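Local coordinates for protein serine protease inhibitor 4, isoform B (Drosophila melanogaster, PDB 4P0F) that probably inhibits serine-type and cysteine-type endopeptidases by the conformational trapping mechanism of the serpins, and is seen here in its cleaved form, at residues 166-171 / 332-337; 33-38 / 318-323; 54-59 / 291-296. All coordinates share one frame; numbering follows the deposited sequence.

Interaction 1 (166-171 / 332-337); sequences VNAIHF and AAATGM
Ile169 and Ala333 face each other across two antiparallel strands, Ile169 CG2 lying 3.8 Å from Ala333 CB. With Ile169 CG1 anti to the backbone N (chi1 178°), the CG2 branch is the one that reaches the neighbouring strand, while the end of the longer branch leads off toward strand 91-100. On the same face, Asn167 and Thr335 are paired through their backbones rather than their side chains. Each turns its polar end to Ser40 of helix 38-49: Asn167 OD1 and Thr335 OG1 both hydrogen-bond to Ser40 OG. Asn167 ND2 also meets Asn95 OD1, and Thr335 OG1 hydrogen-bonds to His318 ND1 on the next strand. Buried polar ends are thus satisfied within a small network beside the aliphatic pair.

The other face carries Val166, Ala168, His170, Ala332 and Ala334. Ala168 CB and Ala334 CB stand side by side, 4.2 Å apart. At His170 the ring presents its edge, with CD2 4.1 Å from Ala332 CB, and NE2 is bonded to Glu330. Val166 lies beside Gly336, its CG1 branch 3.5 Å from Thr335 O. From helix 129-143, Val140 packs on both Val166 and Ala334, and Arg143 on Ala168.

Between the faces, four backbone hydrogen bonds join the strands. Asn167 N to Thr335 O is 3.0 Å and Thr335 N to Asn167 O 2.9 Å; Ile169 and Ala333 exchange the second pair, with Ile169 N to Ala333 O at 2.9 Å. The axes run 178° apart, and CA-H...O contacts such as Ala334 CA to Asn167 O (3.1 Å) fill the intervals. An alanine-rich segment bonded antiparallel in the middle of the main sheet is the hallmark of a cleaved serpin, whose reactive-centre loop has inserted as the fourth strand of sheet A.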
ATOM      1  N   VAL A 166      -9.024  -5.120   9.178  1.00 13.79           N
ATOM      2  CA  VAL A 166      -8.334  -3.879   8.857  1.00 14.54           C
ATOM      3  C   VAL A 166      -6.841  -3.979   9.105  1.00 14.50           C
ATOM      4  O   VAL A 166      -6.393  -4.504  10.118  1.00 16.24           O
ATOM      5  CB  VAL A 166      -8.894  -2.690   9.661  1.00 20.01           C
ATOM      6  CG1 VAL A 166      -8.294  -1.394   9.161  1.00 20.17           C
ATOM      7  CG2 VAL A 166     -10.412  -2.644   9.535  1.00 19.49           C
ATOM      8  N   ASN A 167      -6.081  -3.476   8.137  1.00 14.29           N
ATOM      9  CA  ASN A 167      -4.669  -3.204   8.316  1.00 16.37           C
ATOM     10  C   ASN A 167      -4.429  -1.720   8.153  1.00 14.45           C
ATOM     11  O   ASN A 167      -4.943  -1.121   7.221  1.00 16.50           O
ATOM     12  CB  ASN A 167      -3.806  -3.952   7.303  1.00 16.30           C
ATOM     13  CG  ASN A 167      -2.368  -3.495   7.352  1.00 16.10           C
ATOM     14  OD1 ASN A 167      -1.963  -2.548   6.647  1.00 15.75           O
ATOM     15  ND2 ASN A 167      -1.589  -4.129   8.215  1.00 16.38           N
ATOM     16  N   ALA A 168      -3.633  -1.141   9.048  1.00 15.68           N
ATOM     17  CA  ALA A 168      -3.227   0.257   8.927  1.00 15.67           C
ATOM     18  C   ALA A 168      -1.712   0.335   8.984  1.00 17.18           C
ATOM     19  O   ALA A 168      -1.073  -0.469   9.655  1.00 18.30           O
ATOM     20  CB  ALA A 168      -3.854   1.101  10.023  1.00 17.12           C
ATOM     21  N   ILE A 169      -1.144   1.287   8.253  1.00 16.96           N
ATOM     22  CA  ILE A 169       0.302   1.481   8.237  1.00 18.04           C
ATOM     23  C   ILE A 169       0.616   2.973   8.254  1.00 16.88           C
ATOM     24  O   ILE A 169      -0.061   3.773   7.610  1.00 18.57           O
ATOM     25  CB  ILE A 169       0.940   0.779   7.002  1.00 17.53           C
ATOM     26  CG1 ILE A 169       2.452   1.021   6.933  1.00 19.07           C
ATOM     27  CG2 ILE A 169       0.257   1.219   5.712  1.00 18.89           C
ATOM     28  CD1 ILE A 169       3.169   0.061   5.972  1.00 29.39           C
ATOM     29  N   HIS A 170       1.619   3.340   9.045  1.00 17.82           N
ATOM     30  CA  HIS A 170       2.049   4.731   9.146  1.00 16.15           C
ATOM     31  C   HIS A 170       3.553   4.819   9.098  1.00 19.40           C
ATOM     32  O   HIS A 170       4.252   4.085   9.790  1.00 18.51           O
ATOM     33  CB  HIS A 170       1.542   5.370  10.430  1.00 18.44           C
ATOM     34  CG  HIS A 170       1.970   6.797  10.593  1.00 22.65           C
ATOM     35  ND1 HIS A 170       3.016   7.168  11.407  1.00 31.74           N
ATOM     36  CD2 HIS A 170       1.512   7.933  10.018  1.00 24.29           C
ATOM     37  CE1 HIS A 170       3.180   8.481  11.337  1.00 33.77           C
ATOM     38  NE2 HIS A 170       2.279   8.968  10.505  1.00 22.98           N
ATOM     39  N   PHE A 171       4.034   5.747   8.280  1.00 17.31           N
ATOM     40  CA  PHE A 171       5.459   5.997   8.111  1.00 19.62           C
ATOM     41  C   PHE A 171       5.751   7.473   8.282  1.00 19.97           C
ATOM     42  O   PHE A 171       5.070   8.318   7.704  1.00 21.11           O
ATOM     43  CB  PHE A 171       5.916   5.528   6.740  1.00 20.01           C
ATOM     44  CG  PHE A 171       7.304   5.968   6.382  1.00 22.70           C
ATOM     45  CD1 PHE A 171       8.406   5.388   6.975  1.00 36.76           C
ATOM     46  CD2 PHE A 171       7.497   6.967   5.447  1.00 21.43           C
ATOM     47  CE1 PHE A 171       9.690   5.799   6.641  1.00 43.49           C
ATOM     48  CE2 PHE A 171       8.780   7.381   5.104  1.00 23.08           C
ATOM     49  CZ  PHE A 171       9.872   6.794   5.703  1.00 30.12           C
ATOM     50  N   ALA A 332       0.762   7.183   4.963  1.00 17.96           N
ATOM     51  CA  ALA A 332      -0.127   6.319   5.707  1.00 13.98           C
ATOM     52  C   ALA A 332      -1.080   5.642   4.750  1.00 15.09           C
ATOM     53  O   ALA A 332      -1.361   6.154   3.671  1.00 16.38           O
ATOM     54  CB  ALA A 332      -0.900   7.104   6.755  1.00 20.33           C
ATOM     55  N   ALA A 333      -1.585   4.488   5.158  1.00 15.97           N
ATOM     56  CA  ALA A 333      -2.595   3.807   4.381  1.00 14.19           C
ATOM     57  C   ALA A 333      -3.379   2.882   5.289  1.00 14.04           C
ATOM     58  O   ALA A 333      -2.919   2.526   6.370  1.00 15.18           O
ATOM     59  CB  ALA A 333      -1.967   3.020   3.241  1.00 13.76           C
ATOM     60  N   ALA A 334      -4.556   2.486   4.830  1.00 15.92           N
ATOM     61  CA  ALA A 334      -5.303   1.435   5.501  1.00 14.56           C
ATOM     62  C   ALA A 334      -6.129   0.681   4.487  1.00 13.10           C
ATOM     63  O   ALA A 334      -6.522   1.232   3.458  1.00 14.02           O
ATOM     64  CB  ALA A 334      -6.192   2.010   6.615  1.00 16.10           C
ATOM     65  N   THR A 335      -6.353  -0.599   4.783  1.00 15.23           N
ATOM     66  CA  THR A 335      -7.187  -1.464   3.970  1.00 13.25           C
ATOM     67  C   THR A 335      -8.241  -2.114   4.865  1.00 12.91           C
ATOM     68  O   THR A 335      -7.907  -2.668   5.908  1.00 16.55           O
ATOM     69  CB  THR A 335      -6.368  -2.566   3.271  1.00 12.71           C
ATOM     70  OG1 THR A 335      -5.246  -1.997   2.583  1.00 15.14           O
ATOM     71  CG2 THR A 335      -7.232  -3.326   2.275  1.00 14.93           C
ATOM     72  N   GLY A 336      -9.505  -1.994   4.467  1.00 14.78           N
ATOM     73  CA  GLY A 336     -10.605  -2.601   5.194  1.00 13.81           C
ATOM     74  C   GLY A 336     -11.362  -3.551   4.288  1.00 14.26           C
ATOM     75  O   GLY A 336     -11.762  -3.178   3.187  1.00 18.17           O
ATOM     76  N   MET A 337     -11.557  -4.778   4.769  1.00 14.40           N
ATOM     77  CA  MET A 337     -12.316  -5.794   4.038  1.00 13.16           C
ATOM     78  C   MET A 337     -13.568  -6.133   4.808  1.00 15.45           C
ATOM     79  O   MET A 337     -13.476  -6.640   5.921  1.00 17.20           O
ATOM     80  CB  MET A 337     -11.502  -7.066   3.841  1.00 21.68           C
ATOM     81  CG  MET A 337     -10.354  -6.960   2.837  1.00 54.20           C
ATOM     82  SD  MET A 337      -9.580  -8.558   2.466  1.00 39.50           S
ATOM     83  CE  MET A 337     -11.040  -9.610   2.541  1.00 14.10           C
TER

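Interaction 2 (33-38 / 318-323); sequences NIVFSP and HKAFIE
Ser37 N donates to His318 NE2 in the single hydrogen bond between 33-38 and 318-323. The bond spans 3.0 Å from Ser37 N to His318 NE2 and is nearly straight at 169°, although the donor lies somewhat out of the ring plane. A first torsion of -174° swings the His318 ring clear of its own backbone N and out from its strand toward Ser37. ND1 is bonded to Thr335 OG1, and because NE2 accepts, the ring is probably neutral with its proton on ND1. A leucine in its place would probably leave Ser37 N without an acceptor and Thr335 without its imidazole partner, loosening a tie between the strand and the helix start. Ser37 is itself the N-cap of helix 38-49: its OG bonds to Ser40 N, and also hydrogen-bonds to Leu372 O.

This is the shutter region of the serpin fold, where the start of that helix lies behind the middle of sheet A and the short strand 35-36, paired with strand 370-377, passes the sheet at a steep angle; the touching parts run 115° apart.

Van der Waals contacts make up the rest. Ala320 CB presses against the backbone of the short strand, 3.4 Å from Val35 O and 3.8 Å from Phe36 CA. Val35 points at the sheet with both branches engaged: CG1 lies 4.1 Å from Ala320 CB, and CG2 meets Ile322 CG2 at 4.0 Å, the two side chains crossing obliquely. Of the Phe36 side chain, CB makes the contact, standing 3.5 Å from His318 NE2, while the ring leads away to Val21 and Leu25 of helix 6-28. Against Ala320 CB, Val35 O is buried with no hydrogen-bonding partner in the model.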
ATOM      1  N   ASN A  33      -2.691  10.852  -9.560  1.00 27.44           N
ATOM      2  CA  ASN A  33      -1.527  10.556  -8.738  1.00 23.16           C
ATOM      3  C   ASN A  33      -1.809   9.421  -7.772  1.00 23.04           C
ATOM      4  O   ASN A  33      -2.114   9.629  -6.604  1.00 30.55           O
ATOM      5  CB  ASN A  33      -1.081  11.791  -7.970  1.00 23.77           C
ATOM      6  CG  ASN A  33      -0.561  12.881  -8.883  1.00 25.64           C
ATOM      7  OD1 ASN A  33      -0.336  12.656 -10.070  1.00 26.81           O
ATOM      8  ND2 ASN A  33      -0.376  14.074  -8.338  1.00 27.30           N
ATOM      9  N   ILE A  34      -1.680   8.208  -8.271  1.00 20.17           N
ATOM     10  CA  ILE A  34      -1.939   7.032  -7.471  1.00 18.49           C
ATOM     11  C   ILE A  34      -0.934   6.909  -6.333  1.00 22.02           C
ATOM     12  O   ILE A  34       0.253   7.128  -6.524  1.00 22.26           O
ATOM     13  CB  ILE A  34      -1.894   5.780  -8.369  1.00 24.11           C
ATOM     14  CG1 ILE A  34      -3.037   5.851  -9.389  1.00 31.62           C
ATOM     15  CG2 ILE A  34      -1.983   4.496  -7.543  1.00 25.65           C
ATOM     16  CD1 ILE A  34      -2.952   4.818 -10.487  1.00 43.25           C
ATOM     17  N   VAL A  35      -1.419   6.572  -5.142  1.00 16.59           N
ATOM     18  CA  VAL A  35      -0.541   6.135  -4.062  1.00 15.02           C
ATOM     19  C   VAL A  35      -1.267   5.040  -3.316  1.00 17.10           C
ATOM     20  O   VAL A  35      -2.470   5.131  -3.111  1.00 15.84           O
ATOM     21  CB  VAL A  35      -0.129   7.291  -3.103  1.00 20.23           C
ATOM     22  CG1 VAL A  35      -1.338   8.011  -2.517  1.00 21.24           C
ATOM     23  CG2 VAL A  35       0.781   6.768  -1.994  1.00 19.67           C
ATOM     24  N   PHE A  36      -0.547   3.987  -2.956  1.00 14.64           N
ATOM     25  CA  PHE A  36      -1.144   2.878  -2.228  1.00 13.76           C
ATOM     26  C   PHE A  36      -0.068   2.116  -1.476  1.00 14.11           C
ATOM     27  O   PHE A  36       1.123   2.273  -1.747  1.00 12.91           O
ATOM     28  CB  PHE A  36      -1.930   1.944  -3.176  1.00 14.08           C
ATOM     29  CG  PHE A  36      -1.068   1.106  -4.112  1.00 14.17           C
ATOM     30  CD1 PHE A  36      -0.508   1.653  -5.246  1.00 19.00           C
ATOM     31  CD2 PHE A  36      -0.880  -0.246  -3.869  1.00 19.08           C
ATOM     32  CE1 PHE A  36       0.258   0.872  -6.111  1.00 18.23           C
ATOM     33  CE2 PHE A  36      -0.114  -1.029  -4.722  1.00 20.65           C
ATOM     34  CZ  PHE A  36       0.456  -0.465  -5.842  1.00 18.08           C
ATOM     35  N   SER A  37      -0.496   1.330  -0.487  1.00 16.88           N
ATOM     36  CA  SER A  37       0.405   0.445   0.231  1.00 11.33           C
ATOM     37  C   SER A  37       0.136  -0.994  -0.164  1.00 14.41           C
ATOM     38  O   SER A  37      -0.859  -1.583   0.279  1.00 13.15           O
ATOM     39  CB  SER A  37       0.253   0.594   1.737  1.00 15.25           C
ATOM     40  OG  SER A  37       1.039  -0.375   2.409  1.00 15.50           O
ATOM     41  N   PRO A  38       1.007  -1.569  -1.001  1.00 13.97           N
ATOM     42  CA  PRO A  38       0.780  -2.977  -1.360  1.00 11.75           C
ATOM     43  C   PRO A  38       0.895  -3.895  -0.149  1.00 12.98           C
ATOM     44  O   PRO A  38       0.171  -4.903  -0.065  1.00 13.95           O
ATOM     45  CB  PRO A  38       1.866  -3.259  -2.403  1.00 14.27           C
ATOM     46  CG  PRO A  38       2.881  -2.211  -2.240  1.00 16.09           C
ATOM     47  CD  PRO A  38       2.179  -1.002  -1.694  1.00 15.11           C
ATOM     48  N   HIS A 318      -9.399   0.752   0.148  1.00 14.82           N
ATOM     49  CA  HIS A 318      -8.037   1.150   0.431  1.00 14.49           C
ATOM     50  C   HIS A 318      -7.924   2.645   0.310  1.00 14.05           C
ATOM     51  O   HIS A 318      -8.423   3.235  -0.651  1.00 15.09           O
ATOM     52  CB  HIS A 318      -7.060   0.476  -0.523  1.00 15.93           C
ATOM     53  CG  HIS A 318      -5.623   0.731  -0.199  1.00 12.63           C
ATOM     54  ND1 HIS A 318      -4.981   0.133   0.864  1.00 13.83           N
ATOM     55  CD2 HIS A 318      -4.696   1.510  -0.806  1.00 15.49           C
ATOM     56  CE1 HIS A 318      -3.720   0.523   0.890  1.00 18.79           C
ATOM     57  NE2 HIS A 318      -3.522   1.364  -0.109  1.00 15.83           N
ATOM     58  N   LYS A 319      -7.271   3.247   1.291  1.00 13.15           N
ATOM     59  CA  LYS A 319      -6.993   4.681   1.258  1.00 14.28           C
ATOM     60  C   LYS A 319      -5.550   4.918   1.627  1.00 18.30           C
ATOM     61  O   LYS A 319      -5.028   4.266   2.523  1.00 16.96           O
ATOM     62  CB  LYS A 319      -7.908   5.440   2.214  1.00 18.24           C
ATOM     63  CG  LYS A 319      -9.359   5.495   1.800  1.00 31.05           C
ATOM     64  CD  LYS A 319     -10.080   6.653   2.512  1.00 56.01           C
ATOM     65  CE  LYS A 319     -11.583   6.640   2.222  1.00 64.98           C
ATOM     66  NZ  LYS A 319     -12.382   7.704   2.928  1.00 48.13           N
ATOM     67  N   ALA A 320      -4.910   5.868   0.948  1.00 16.31           N
ATOM     68  CA  ALA A 320      -3.508   6.161   1.212  1.00 14.35           C
ATOM     69  C   ALA A 320      -3.207   7.654   1.039  1.00 16.72           C
ATOM     70  O   ALA A 320      -3.937   8.390   0.368  1.00 16.09           O
ATOM     71  CB  ALA A 320      -2.623   5.325   0.316  1.00 14.60           C
ATOM     72  N   PHE A 321      -2.139   8.076   1.708  1.00 16.31           N
ATOM     73  CA  PHE A 321      -1.715   9.472   1.766  1.00 17.72           C
ATOM     74  C   PHE A 321      -0.200   9.520   1.795  1.00 16.64           C
ATOM     75  O   PHE A 321       0.425   8.679   2.432  1.00 15.46           O
ATOM     76  CB  PHE A 321      -2.279  10.160   3.013  1.00 16.40           C
ATOM     77  CG  PHE A 321      -1.717  11.535   3.257  1.00 19.37           C
ATOM     78  CD1 PHE A 321      -0.560  11.704   4.002  1.00 21.95           C
ATOM     79  CD2 PHE A 321      -2.326  12.647   2.720  1.00 27.07           C
ATOM     80  CE1 PHE A 321      -0.033  12.964   4.210  1.00 27.61           C
ATOM     81  CE2 PHE A 321      -1.799  13.913   2.926  1.00 29.60           C
ATOM     82  CZ  PHE A 321      -0.661  14.066   3.677  1.00 28.73           C
ATOM     83  N   ILE A 322       0.387  10.508   1.124  1.00 17.65           N
ATOM     84  CA  ILE A 322       1.822  10.737   1.226  1.00 17.72           C
ATOM     85  C   ILE A 322       2.106  12.235   1.094  1.00 16.95           C
ATOM     86  O   ILE A 322       1.428  12.938   0.348  1.00 17.30           O
ATOM     87  CB  ILE A 322       2.608   9.937   0.153  1.00 15.26           C
ATOM     88  CG1 ILE A 322       4.120  10.076   0.376  1.00 17.95           C
ATOM     89  CG2 ILE A 322       2.231  10.383  -1.247  1.00 16.05           C
ATOM     90  CD1 ILE A 322       4.943   8.995  -0.358  1.00 19.35           C
ATOM     91  N   GLU A 323       3.072  12.716   1.869  1.00 18.75           N
ATOM     92  CA  GLU A 323       3.603  14.073   1.718  1.00 16.58           C
ATOM     93  C   GLU A 323       5.110  13.966   1.698  1.00 17.23           C
ATOM     94  O   GLU A 323       5.698  13.270   2.519  1.00 18.67           O
ATOM     95  CB  GLU A 323       3.135  15.000   2.849  1.00 19.38           C
ATOM     96  CG  GLU A 323       3.737  14.691   4.222  1.00 32.71           C
ATOM     97  CD  GLU A 323       5.135  15.281   4.430  1.00 46.38           C
ATOM     98  OE1 GLU A 323       5.565  16.132   3.623  1.00 53.73           O
ATOM     99  OE2 GLU A 323       5.810  14.873   5.399  1.00 49.79           O
TER

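Interaction 3 (54-59 / 291-296); sequences NETATQ and MSRMFS
Arg293 lies across the start of helix 54-64, and its grip begins at the backbone: Arg293 N donates to Gln59 OE1 over 2.9 Å, in the plane of the amide and on a lone pair. With CG anti to the backbone N (chi1 -164°), the side chain runs out extended, crossing Gln59, Thr56 and Glu55 at about right angles. Its CB sits beside the Gln59 amide, 3.3 Å from Gln59 OE1. Next, Arg293 CG passes Thr56 OG1 at 3.6 Å, a contact with the hydroxyl oxygen, which is itself hydrogen-bonded to Glu300. At Arg293 CD the neighbour is Glu55, whose CB lies 3.7 Å away, and NE keeps to the same side chain.

The guanidinium ends with Glu55 OE1 over one face, toward the rim and 3.5 Å from Arg293 NH1, the two planar groups only 12° apart. No N-H points at this oxygen, so the salt bridge is one of charge alone. Arg293 NH2 forms a second salt bridge, to Glu300, so the guanidinium has two acidic partners.

Gln59 OE1 does further work: a water donates to it at 2.8 Å and accepts from Met294 N at 3.0 Å, so one amide oxygen serves two successive backbone N-H groups of the 3-10 turn, directly and through the water. Its amide nitrogen makes a weak bond to Glu55 OE2.

Beside this polar edge, Met291 CG rests on Gln59 O and Thr56 CG2 packs against Met294. Both methionines also touch Leu60, binding helix 54-64 to the loop that leads from helix 283-288 to strand 311-324; Met291 reaches Phe286 on that first helix, and Met294 meets Val313 on the strand.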
ATOM      1  N   ASN A  54     -11.173 -24.152   0.269  1.00 19.98           N
ATOM      2  CA  ASN A  54     -11.408 -24.620  -1.097  1.00 21.38           C
ATOM      3  C   ASN A  54     -10.873 -23.655  -2.158  1.00 20.85           C
ATOM      4  O   ASN A  54      -9.789 -23.101  -1.991  1.00 20.38           O
ATOM      5  CB  ASN A  54     -12.904 -24.861  -1.295  1.00 20.32           C
ATOM      6  CG  ASN A  54     -13.499 -25.743  -0.205  1.00 35.41           C
ATOM      7  OD1 ASN A  54     -12.895 -26.736   0.198  1.00 32.42           O
ATOM      8  ND2 ASN A  54     -14.677 -25.374   0.286  1.00 38.95           N
ATOM      9  N   GLU A  55     -11.616 -23.442  -3.245  1.00 21.10           N
ATOM     10  CA  GLU A  55     -11.105 -22.606  -4.350  1.00 20.29           C
ATOM     11  C   GLU A  55     -10.934 -21.139  -3.965  1.00 16.74           C
ATOM     12  O   GLU A  55     -10.061 -20.437  -4.506  1.00 19.83           O
ATOM     13  CB  GLU A  55     -12.020 -22.708  -5.578  1.00 25.97           C
ATOM     14  CG  GLU A  55     -11.445 -21.978  -6.788  1.00 26.86           C
ATOM     15  CD  GLU A  55     -12.359 -21.954  -7.996  1.00 32.52           C
ATOM     16  OE1 GLU A  55     -13.356 -22.707  -8.032  1.00 30.77           O
ATOM     17  OE2 GLU A  55     -12.067 -21.156  -8.919  1.00 29.16           O
ATOM     18  N   THR A  56     -11.745 -20.653  -3.032  1.00 16.43           N
ATOM     19  CA  THR A  56     -11.581 -19.293  -2.552  1.00 16.43           C
ATOM     20  C   THR A  56     -10.187 -19.127  -1.953  1.00 15.35           C
ATOM     21  O   THR A  56      -9.476 -18.163  -2.261  1.00 16.77           O
ATOM     22  CB  THR A  56     -12.675 -18.938  -1.510  1.00 14.45           C
ATOM     23  OG1 THR A  56     -13.965 -19.063  -2.119  1.00 18.30           O
ATOM     24  CG2 THR A  56     -12.504 -17.516  -0.989  1.00 18.15           C
ATOM     25  N   ALA A  57      -9.785 -20.067  -1.105  1.00 16.86           N
ATOM     26  CA  ALA A  57      -8.468 -20.002  -0.483  1.00 16.97           C
ATOM     27  C   ALA A  57      -7.364 -20.131  -1.528  1.00 18.70           C
ATOM     28  O   ALA A  57      -6.352 -19.441  -1.459  1.00 17.39           O
ATOM     29  CB  ALA A  57      -8.317 -21.084   0.560  1.00 21.61           C
ATOM     30  N   THR A  58      -7.545 -21.037  -2.479  1.00 15.52           N
ATOM     31  CA  THR A  58      -6.522 -21.236  -3.493  1.00 16.83           C
ATOM     32  C   THR A  58      -6.335 -19.977  -4.342  1.00 16.54           C
ATOM     33  O   THR A  58      -5.196 -19.600  -4.644  1.00 17.34           O
ATOM     34  CB  THR A  58      -6.861 -22.423  -4.395  1.00 16.88           C
ATOM     35  OG1 THR A  58      -7.036 -23.602  -3.589  1.00 21.58           O
ATOM     36  CG2 THR A  58      -5.759 -22.677  -5.385  1.00 18.00           C
ATOM     37  N   GLN A  59      -7.436 -19.346  -4.747  1.00 15.47           N
ATOM     38  CA  GLN A  59      -7.358 -18.102  -5.515  1.00 18.14           C
ATOM     39  C   GLN A  59      -6.569 -17.040  -4.745  1.00 14.72           C
ATOM     40  O   GLN A  59      -5.699 -16.374  -5.313  1.00 16.52           O
ATOM     41  CB  GLN A  59      -8.752 -17.562  -5.844  1.00 20.15           C
ATOM     42  CG  GLN A  59      -9.445 -18.249  -7.003  1.00 23.94           C
ATOM     43  CD  GLN A  59     -10.717 -17.532  -7.432  1.00 23.03           C
ATOM     44  OE1 GLN A  59     -11.104 -16.512  -6.844  1.00 15.97           O
ATOM     45  NE2 GLN A  59     -11.371 -18.057  -8.459  1.00 27.20           N
ATOM     46  N   MET A 291      -8.986 -13.249  -8.521  1.00 19.17           N
ATOM     47  CA  MET A 291      -9.511 -13.534  -7.186  1.00 14.42           C
ATOM     48  C   MET A 291     -10.991 -13.144  -7.061  1.00 18.82           C
ATOM     49  O   MET A 291     -11.390 -12.490  -6.097  1.00 21.73           O
ATOM     50  CB  MET A 291      -8.667 -12.824  -6.132  1.00 14.53           C
ATOM     51  CG  MET A 291      -7.232 -13.338  -6.095  1.00 15.29           C
ATOM     52  SD  MET A 291      -6.148 -12.472  -4.940  1.00 17.95           S
ATOM     53  CE  MET A 291      -5.707 -11.004  -5.882  1.00 21.55           C
ATOM     54  N   SER A 292     -11.799 -13.590  -8.021  1.00 17.96           N
ATOM     55  CA  SER A 292     -13.224 -13.236  -8.079  1.00 17.97           C
ATOM     56  C   SER A 292     -14.109 -13.994  -7.108  1.00 20.29           C
ATOM     57  O   SER A 292     -15.159 -13.485  -6.708  1.00 16.59           O
ATOM     58  CB  SER A 292     -13.771 -13.466  -9.490  1.00 23.86           C
ATOM     59  OG  SER A 292     -13.242 -12.506 -10.382  1.00 35.61           O
ATOM     60  N   ARG A 293     -13.731 -15.216  -6.748  1.00 18.08           N
ATOM     61  CA  ARG A 293     -14.663 -16.081  -6.022  1.00 17.64           C
ATOM     62  C   ARG A 293     -15.072 -15.520  -4.648  1.00 16.71           C
ATOM     63  O   ARG A 293     -16.220 -15.698  -4.211  1.00 16.75           O
ATOM     64  CB  ARG A 293     -14.062 -17.483  -5.867  1.00 19.83           C
ATOM     65  CG  ARG A 293     -15.059 -18.560  -5.479  1.00 22.66           C
ATOM     66  CD  ARG A 293     -14.462 -19.943  -5.696  1.00 20.39           C
ATOM     67  NE  ARG A 293     -15.324 -21.020  -5.229  1.00 21.67           N
ATOM     68  CZ  ARG A 293     -16.231 -21.646  -5.977  1.00 22.43           C
ATOM     69  NH1 ARG A 293     -16.418 -21.298  -7.245  1.00 28.31           N
ATOM     70  NH2 ARG A 293     -16.957 -22.622  -5.450  1.00 25.96           N
ATOM     71  N   MET A 294     -14.145 -14.845  -3.979  1.00 14.59           N
ATOM     72  CA  MET A 294     -14.383 -14.257  -2.662  1.00 15.54           C
ATOM     73  C   MET A 294     -15.569 -13.273  -2.610  1.00 17.64           C
ATOM     74  O   MET A 294     -16.164 -13.082  -1.548  1.00 15.67           O
ATOM     75  CB  MET A 294     -13.112 -13.550  -2.187  1.00 14.85           C
ATOM     76  CG  MET A 294     -12.708 -12.417  -3.078  1.00 16.55           C
ATOM     77  SD  MET A 294     -10.985 -11.940  -2.803  1.00 22.73           S
ATOM     78  CE  MET A 294     -11.107 -11.450  -1.106  1.00 17.49           C
ATOM     79  N   PHE A 295     -15.920 -12.659  -3.737  1.00 16.40           N
ATOM     80  CA  PHE A 295     -17.037 -11.696  -3.794  1.00 18.28           C
ATOM     81  C   PHE A 295     -18.350 -12.325  -4.233  1.00 19.24           C
ATOM     82  O   PHE A 295     -19.399 -11.677  -4.198  1.00 19.92           O
ATOM     83  CB  PHE A 295     -16.707 -10.548  -4.754  1.00 17.45           C
ATOM     84  CG  PHE A 295     -15.363  -9.956  -4.537  1.00 17.77           C
ATOM     85  CD1 PHE A 295     -15.115  -9.163  -3.438  1.00 17.27           C
ATOM     86  CD2 PHE A 295     -14.334 -10.190  -5.442  1.00 18.14           C
ATOM     87  CE1 PHE A 295     -13.868  -8.617  -3.232  1.00 17.78           C
ATOM     88  CE2 PHE A 295     -13.104  -9.667  -5.241  1.00 16.54           C
ATOM     89  CZ  PHE A 295     -12.859  -8.869  -4.144  1.00 15.33           C
ATOM     90  N   SER A 296     -18.282 -13.577  -4.672  1.00 18.92           N
ATOM     91  CA  SER A 296     -19.414 -14.256  -5.276  1.00 19.48           C
ATOM     92  C   SER A 296     -20.220 -15.049  -4.265  1.00 18.79           C
ATOM     93  O   SER A 296     -19.790 -15.278  -3.133  1.00 19.41           O
ATOM     94  CB  SER A 296     -18.935 -15.209  -6.368  1.00 20.19           C
ATOM     95  OG  SER A 296     -18.463 -16.415  -5.791  1.00 21.61           O
TER
HETATM   96  O   HOH W   1     -11.266 -15.484  -4.266  1.00 18.90           O

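In the fold
Interactions 1 and 2 are neighbours, their centres about 10 Å apart, and meet where strands 328-341 and 311-324, consecutive in the chain, lie side by side in the sheet. Interaction 3 lies toward the periphery, about 23 Å and 26 Å from those centres, and touches interaction 1 through the methyl ends of Met337 and Met294. Along the chain the segments run 33-38, 54-59, 166-171, 291-296, 318-323 and 332-337, so interaction 3 is nested within interaction 2 and interaction 1 crosses both. The inserted strand and the shutter thus belong to the body of the cleaved serpin, while interaction 3 joins helix 54-64 to a loop at its edge.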